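Local coordinates for protein SxtG (Microseira wollei, PDB 6U1R) that probably transfers an amidino group in the biosynthesis of the paralytic shellfish toxin saxitoxin, as a member of the amidinotransferase family, at residues Pro135-Leu140 with Arg154-Glu159; Ala179-Gln184 with Ile239-Arg244. All blocks are in the same frame, centred on the assembly; numbering follows the deposited sequence. Where two conformers were deposited one is given.

Contact 1: Pro135-Leu140 with Arg154-Glu159; sequences PRDVFL and RNRYFE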
loop_
_atom_site.group_PDB
_atom_site.type_symbol
_atom_site.label_atom_id
_atom_site.label_comp_id
_atom_site.label_asym_id
_atom_site.label_seq_id
_atom_site.Cartn_x
_atom_site.Cartn_y
_atom_site.Cartn_z
ATOM N N PRO A 135 13.866 7.789 7.937
ATOM C CA PRO A 135 13.071 7.823 6.694
ATOM C C PRO A 135 13.485 6.769 5.668
ATOM O O PRO A 135 12.638 6.283 4.892
ATOM C CB PRO A 135 13.320 9.239 6.139
ATOM C CG PRO A 135 14.032 9.987 7.178
ATOM C CD PRO A 135 14.579 9.048 8.195
ATOM N N ARG A 136 14.775 6.418 5.632
ATOM C CA ARG A 136 15.293 5.473 4.647
ATOM C C ARG A 136 14.644 4.092 4.774
ATOM O O ARG A 136 14.604 3.334 3.800
ATOM C CB ARG A 136 16.818 5.356 4.811
ATOM C CG ARG A 136 17.555 4.514 3.771
ATOM C CD ARG A 136 17.775 5.236 2.454
ATOM N NE ARG A 136 18.457 6.524 2.620
ATOM C CZ ARG A 136 18.772 7.331 1.609
ATOM N NH1 ARG A 136 18.531 6.954 0.356
ATOM N NH2 ARG A 136 19.352 8.498 1.838
ATOM N N ASP A 137 14.170 3.725 5.970
ATOM C CA ASP A 137 13.597 2.389 6.159
ATOM C C ASP A 137 12.213 2.246 5.535
ATOM O O ASP A 137 11.799 1.132 5.190
ATOM C CB ASP A 137 13.466 2.064 7.654
ATOM C CG ASP A 137 14.784 2.057 8.392
ATOM O OD1 ASP A 137 15.857 2.173 7.740
ATOM O OD2 ASP A 137 14.744 1.931 9.652
ATOM N N VAL A 138 11.482 3.347 5.402
ATOM C CA VAL A 138 10.029 3.325 5.271
ATOM C C VAL A 138 9.612 3.491 3.818
ATOM O O VAL A 138 8.543 3.020 3.412
ATOM C CB VAL A 138 9.416 4.434 6.154
ATOM C CG1 VAL A 138 7.887 4.494 6.005
ATOM C CG2 VAL A 138 9.822 4.203 7.613
ATOM N N PHE A 139 10.451 4.170 3.024
ATOM C CA PHE A 139 10.126 4.555 1.654
ATOM C C PHE A 139 11.313 4.310 0.736
ATOM O O PHE A 139 12.454 4.548 1.125
ATOM C CB PHE A 139 9.796 6.049 1.503
ATOM C CG PHE A 139 8.798 6.584 2.497
ATOM C CD1 PHE A 139 7.448 6.435 2.272
ATOM C CD2 PHE A 139 9.218 7.242 3.637
ATOM C CE1 PHE A 139 6.515 6.948 3.164
ATOM C CE2 PHE A 139 8.282 7.749 4.551
ATOM C CZ PHE A 139 6.936 7.591 4.306
ATOM N N LEU A 140 11.025 3.913 -0.492
ATOM C CA LEU A 140 11.974 3.915 -1.591
ATOM C C LEU A 140 11.650 5.068 -2.523
ATOM O O LEU A 140 10.474 5.310 -2.826
ATOM C CB LEU A 140 11.895 2.635 -2.408
ATOM C CG LEU A 140 12.434 1.334 -1.881
ATOM C CD1 LEU A 140 11.877 0.211 -2.801
ATOM C CD2 LEU A 140 13.948 1.386 -1.908
ATOM N N ARG A 154 5.652 -5.015 13.136
ATOM C CA ARG A 154 4.332 -4.550 13.542
ATOM C C ARG A 154 4.358 -3.163 14.170
ATOM O O ARG A 154 3.448 -2.371 13.947
ATOM C CB ARG A 154 3.720 -5.547 14.534
ATOM C CG ARG A 154 3.329 -6.880 13.930
ATOM C CD ARG A 154 3.056 -7.875 15.048
ATOM N NE ARG A 154 2.475 -9.120 14.552
ATOM C CZ ARG A 154 2.489 -10.267 15.225
ATOM N NH1 ARG A 154 3.071 -10.334 16.432
ATOM N NH2 ARG A 154 1.911 -11.344 14.701
ATOM N N ASN A 155 5.365 -2.856 14.990
ATOM C CA ASN A 155 5.370 -1.550 15.642
ATOM C C ASN A 155 5.569 -0.406 14.660
ATOM O O ASN A 155 5.340 0.752 15.023
ATOM C CB ASN A 155 6.449 -1.504 16.713
ATOM C CG ASN A 155 6.167 -2.446 17.853
ATOM O OD1 ASN A 155 6.477 -3.627 17.768
ATOM N ND2 ASN A 155 5.546 -1.934 18.926
ATOM N N ARG A 156 6.010 -0.693 13.438
ATOM C CA ARG A 156 6.247 0.335 12.430
ATOM C C ARG A 156 5.113 0.446 11.410
ATOM O O ARG A 156 5.263 1.139 10.407
ATOM C CB ARG A 156 7.596 0.055 11.742
ATOM C CG ARG A 156 8.723 -0.215 12.741
ATOM C CD ARG A 156 10.089 -0.291 12.079
ATOM N NE ARG A 156 10.582 1.023 11.667
ATOM C CZ ARG A 156 11.801 1.246 11.190
ATOM N NH1 ARG A 156 12.655 0.245 11.064
ATOM N NH2 ARG A 156 12.171 2.483 10.872
ATOM N N TYR A 157 3.952 -0.158 11.696
ATOM C CA TYR A 157 2.831 -0.232 10.756
ATOM C C TYR A 157 2.365 1.140 10.283
ATOM O O TYR A 157 1.862 1.276 9.158
ATOM C CB TYR A 157 1.659 -0.920 11.446
ATOM C CG TYR A 157 0.775 -1.825 10.605
ATOM C CD1 TYR A 157 1.304 -2.888 9.893
ATOM C CD2 TYR A 157 -0.599 -1.663 10.614
ATOM C CE1 TYR A 157 0.478 -3.745 9.187
ATOM C CE2 TYR A 157 -1.426 -2.498 9.927
ATOM C CZ TYR A 157 -0.890 -3.551 9.222
ATOM O OH TYR A 157 -1.771 -4.370 8.543
ATOM N N PHE A 158 2.455 2.150 11.144
ATOM C CA PHE A 158 1.964 3.488 10.846
ATOM C C PHE A 158 3.092 4.508 10.799
ATOM O O PHE A 158 2.861 5.712 10.973
ATOM C CB PHE A 158 0.900 3.895 11.868
ATOM C CG PHE A 158 -0.354 3.084 11.763
ATOM C CD1 PHE A 158 -1.186 3.239 10.672
ATOM C CD2 PHE A 158 -0.684 2.135 12.725
ATOM C CE1 PHE A 158 -2.337 2.493 10.531
ATOM C CE2 PHE A 158 -1.843 1.370 12.578
ATOM C CZ PHE A 158 -2.663 1.552 11.486
ATOM N N GLU A 159 4.309 4.059 10.542
ATOM C CA GLU A 159 5.411 4.996 10.571
ATOM C C GLU A 159 5.350 5.994 9.424
ATOM O O GLU A 159 5.961 7.062 9.531
ATOM C CB GLU A 159 6.736 4.242 10.555
ATOM C CG GLU A 159 7.891 5.085 11.002
ATOM C CD GLU A 159 9.076 4.248 11.444
ATOM O OE1 GLU A 159 8.879 3.275 12.211
ATOM O OE2 GLU A 159 10.226 4.529 11.017
#

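Contact 2: Ala179-Gln184 with Ile239-Arg244; sequences AAPKPQ and IEWLQR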
loop_
_atom_site.group_PDB
_atom_site.type_symbol
_atom_site.label_atom_id
_atom_site.label_comp_id
_atom_site.label_asym_id
_atom_site.label_seq_id
_atom_site.Cartn_x
_atom_site.Cartn_y
_atom_site.Cartn_z
ATOM N N ALA A 179 1.960 2.299 -2.824
ATOM C CA ALA A 179 2.236 1.479 -1.655
ATOM C C ALA A 179 2.240 0.011 -2.056
ATOM O O ALA A 179 1.435 -0.419 -2.889
ATOM C CB ALA A 179 1.199 1.705 -0.558
ATOM N N ALA A 180 3.145 -0.753 -1.474
ATOM C CA ALA A 180 2.988 -2.194 -1.521
ATOM C C ALA A 180 1.766 -2.545 -0.673
ATOM O O ALA A 180 1.447 -1.823 0.277
ATOM C CB ALA A 180 4.218 -2.901 -0.972
ATOM N N PRO A 181 1.058 -3.626 -0.989
ATOM C CA PRO A 181 -0.078 -4.014 -0.139
ATOM C C PRO A 181 0.347 -4.125 1.321
ATOM O O PRO A 181 1.407 -4.671 1.648
ATOM C CB PRO A 181 -0.523 -5.361 -0.731
ATOM C CG PRO A 181 -0.061 -5.286 -2.209
ATOM C CD PRO A 181 1.238 -4.546 -2.136
ATOM N N LYS A 182 -0.464 -3.554 2.214
ATOM C CA LYS A 182 -0.083 -3.497 3.616
ATOM C C LYS A 182 -0.164 -4.904 4.195
ATOM O O LYS A 182 -1.228 -5.527 4.110
ATOM C CB LYS A 182 -0.995 -2.538 4.406
ATOM C CG LYS A 182 -0.414 -2.165 5.754
ATOM C CD LYS A 182 -0.979 -0.857 6.261
ATOM C CE LYS A 182 -0.051 -0.226 7.259
ATOM N NZ LYS A 182 1.198 0.257 6.620
ATOM N N PRO A 183 0.906 -5.445 4.773
ATOM C CA PRO A 183 0.877 -6.854 5.192
ATOM C C PRO A 183 -0.010 -7.058 6.409
ATOM O O PRO A 183 -0.251 -6.150 7.205
ATOM C CB PRO A 183 2.349 -7.167 5.504
ATOM C CG PRO A 183 2.941 -5.832 5.898
ATOM C CD PRO A 183 2.241 -4.845 4.977
ATOM N N GLN A 184 -0.485 -8.300 6.547
ATOM C CA GLN A 184 -1.324 -8.696 7.672
ATOM C C GLN A 184 -0.506 -8.866 8.948
ATOM O O GLN A 184 -1.002 -8.579 10.046
ATOM C CB GLN A 184 -2.052 -10.009 7.349
ATOM C CG GLN A 184 -3.008 -9.926 6.170
ATOM C CD GLN A 184 -3.828 -11.196 5.971
ATOM O OE1 GLN A 184 -3.310 -12.241 5.550
ATOM N NE2 GLN A 184 -5.102 -11.121 6.296
ATOM N N ILE A 239 11.006 -9.126 -2.193
ATOM C CA ILE A 239 11.914 -8.817 -3.298
ATOM C C ILE A 239 11.213 -9.043 -4.626
ATOM O O ILE A 239 11.325 -8.226 -5.554
ATOM C CB ILE A 239 13.189 -9.676 -3.186
ATOM C CG1 ILE A 239 14.014 -9.272 -1.976
ATOM C CG2 ILE A 239 14.034 -9.595 -4.447
ATOM C CD1 ILE A 239 15.061 -10.275 -1.599
ATOM N N GLU A 240 10.488 -10.171 -4.736
ATOM C CA GLU A 240 9.743 -10.489 -5.956
ATOM C C GLU A 240 8.699 -9.422 -6.254
ATOM O O GLU A 240 8.485 -9.042 -7.421
ATOM C CB GLU A 240 9.067 -11.867 -5.828
ATOM C CG GLU A 240 8.438 -12.380 -7.133
ATOM C CD GLU A 240 7.598 -13.654 -6.991
ATOM O OE1 GLU A 240 7.338 -14.124 -5.856
ATOM O OE2 GLU A 240 7.182 -14.188 -8.042
ATOM N N TRP A 241 8.044 -8.908 -5.205
ATOM C CA TRP A 241 7.070 -7.843 -5.389
ATOM C C TRP A 241 7.740 -6.602 -5.966
ATOM O O TRP A 241 7.230 -5.988 -6.917
ATOM C CB TRP A 241 6.353 -7.497 -4.069
ATOM C CG TRP A 241 5.272 -6.504 -4.334
ATOM C CD1 TRP A 241 3.953 -6.780 -4.601
ATOM C CD2 TRP A 241 5.410 -5.071 -4.428
ATOM N NE1 TRP A 241 3.270 -5.607 -4.864
ATOM C CE2 TRP A 241 4.141 -4.548 -4.763
ATOM C CE3 TRP A 241 6.488 -4.184 -4.259
ATOM C CZ2 TRP A 241 3.919 -3.172 -4.930
ATOM C CZ3 TRP A 241 6.267 -2.824 -4.434
ATOM C CH2 TRP A 241 4.990 -2.332 -4.765
ATOM N N LEU A 242 8.890 -6.214 -5.412
ATOM C CA LEU A 242 9.540 -4.999 -5.905
ATOM C C LEU A 242 10.058 -5.194 -7.321
ATOM O O LEU A 242 9.980 -4.275 -8.146
ATOM C CB LEU A 242 10.672 -4.581 -4.980
ATOM C CG LEU A 242 11.371 -3.255 -5.316
ATOM C CD1 LEU A 242 10.381 -2.098 -5.218
ATOM C CD2 LEU A 242 12.557 -3.056 -4.388
ATOM N N GLN A 243 10.592 -6.379 -7.632
ATOM C CA GLN A 243 11.052 -6.606 -9.000
ATOM C C GLN A 243 9.892 -6.531 -9.983
ATOM O O GLN A 243 10.039 -5.950 -11.065
ATOM C CB GLN A 243 11.783 -7.947 -9.126
ATOM C CG GLN A 243 12.286 -8.271 -10.566
ATOM C CD GLN A 243 13.313 -7.267 -11.119
ATOM O OE1 GLN A 243 14.534 -7.510 -11.057
ATOM N NE2 GLN A 243 12.821 -6.155 -11.698
ATOM N N ARG A 244 8.726 -7.065 -9.622
ATOM C CA ARG A 244 7.603 -6.976 -10.551
ATOM C C ARG A 244 7.123 -5.540 -10.696
ATOM O O ARG A 244 6.808 -5.092 -11.805
ATOM C CB ARG A 244 6.440 -7.853 -10.114
ATOM C CG ARG A 244 5.256 -7.680 -11.102
ATOM C CD ARG A 244 4.330 -8.843 -11.151
ATOM N NE ARG A 244 5.044 -10.110 -11.298
ATOM C CZ ARG A 244 4.634 -11.255 -10.770
ATOM N NH1 ARG A 244 3.507 -11.305 -10.064
ATOM N NH2 ARG A 244 5.360 -12.359 -10.944
#

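Contact 1: Pro135-Leu140 with Arg154-Glu159
R156 reaches across to D137 and, on the way, is clasped by E159 of its own segment. From CB the chain leaves with CG anti to the carbonyl carbon, runs straight through CD, and then bends at chi3 (74°), which swings the guanidinium round so that one side faces E159 and its end faces D137. The first polar atom, R156 NE, donates an almost straight bond of 2.9 Å to E159 OE1. Next to it, R156 NH2 gives a similarly straight 2.8 Å bond to E159 OE2, so the glutamate is held side-on, one oxygen to each nitrogen, each met from its syn side and tilted out of the carboxylate plane. R156 NH2 also points at D137 OD2, 2.9 Å away, and R156 NH1 completes an end-on grip on that single oxygen at 3.0 Å. These last two bonds are more bent, near 148° and 141°, because both converge on one oxygen, which they meet from its anti side. All three acceptor oxygens lie close to the guanidinium plane, whereas the D137 carboxylate is turned steeply against it. R156 thus links two acids into a salt-bridge network, consistent with the central active site of the alpha/beta-propeller fold of amidinotransferases; between nearest side-chain atoms, D137 lies about 3 Å from H264 and R156 about 4 Å from D215, both predicted active-site residues. E159 is brought alongside by a type I turn running from R156 to E159, closed by a backbone bond from E159 N to R156 O. V138, which directly precedes strand 139-142, contributes its CG2 methyl, set against E159 OE2 at 3.4 Å and against the aliphatic E159 CG.

Contact 2: Ala179-Gln184 with Ile239-Arg244
A180 sits over one face of the W241 indole. Its CB lies 3.8 Å from the centroid of the six-membered ring and only 7° off the ring normal, a CH-pi contact, and A180 CA adds a 3.7 Å approach to W241 CZ2. P181 follows at the pyrrole end of the indole, where P181 CD comes obliquely within 3.6 Å of W241 NE1. The indole reaches this loop because W241 CG is anti to the backbone N (chi1 -174°), which sends the ring out from helix 236-245. No hydrogen bond crosses between the segments; W241 NE1 bonds instead to W177 O of the second subunit, which should limit rotation of the ring, and H245, later in the same helix, stacks on the indole. On the loop side A180 is held by backbone bonding with E148 of strand 145-148, while further along the helix R244 NH1 bonds to F171 O and A175 O of the second subunit, fixing this turn against the partner chain. This is helix-on-loop packing at a dimer interface, with W241 packed against the loop that follows strand 176-179 and hydrogen-bonded to the second subunit.

Contact 1 closes before contact 2 opens along the chain, and their centres lie 14 Å apart. They share one mixed sheet of three strands: 139-142, entered from contact 1, and 176-179, which leads into contact 2, form its outermost strands within this chain, with 145-148 between them. The two also touch directly. Y157 OH lies 2.7 Å from P183 O, a probable hydrogen bond, and L140 CD1 packs 3.7 Å from L242 CD1. Contact 1 lies nearer the centre of the chain, by the predicted active-site residues, and contact 2 farther out. Both also touch the second subunit, so the dimer interface runs past the sheet and close to the predicted active site.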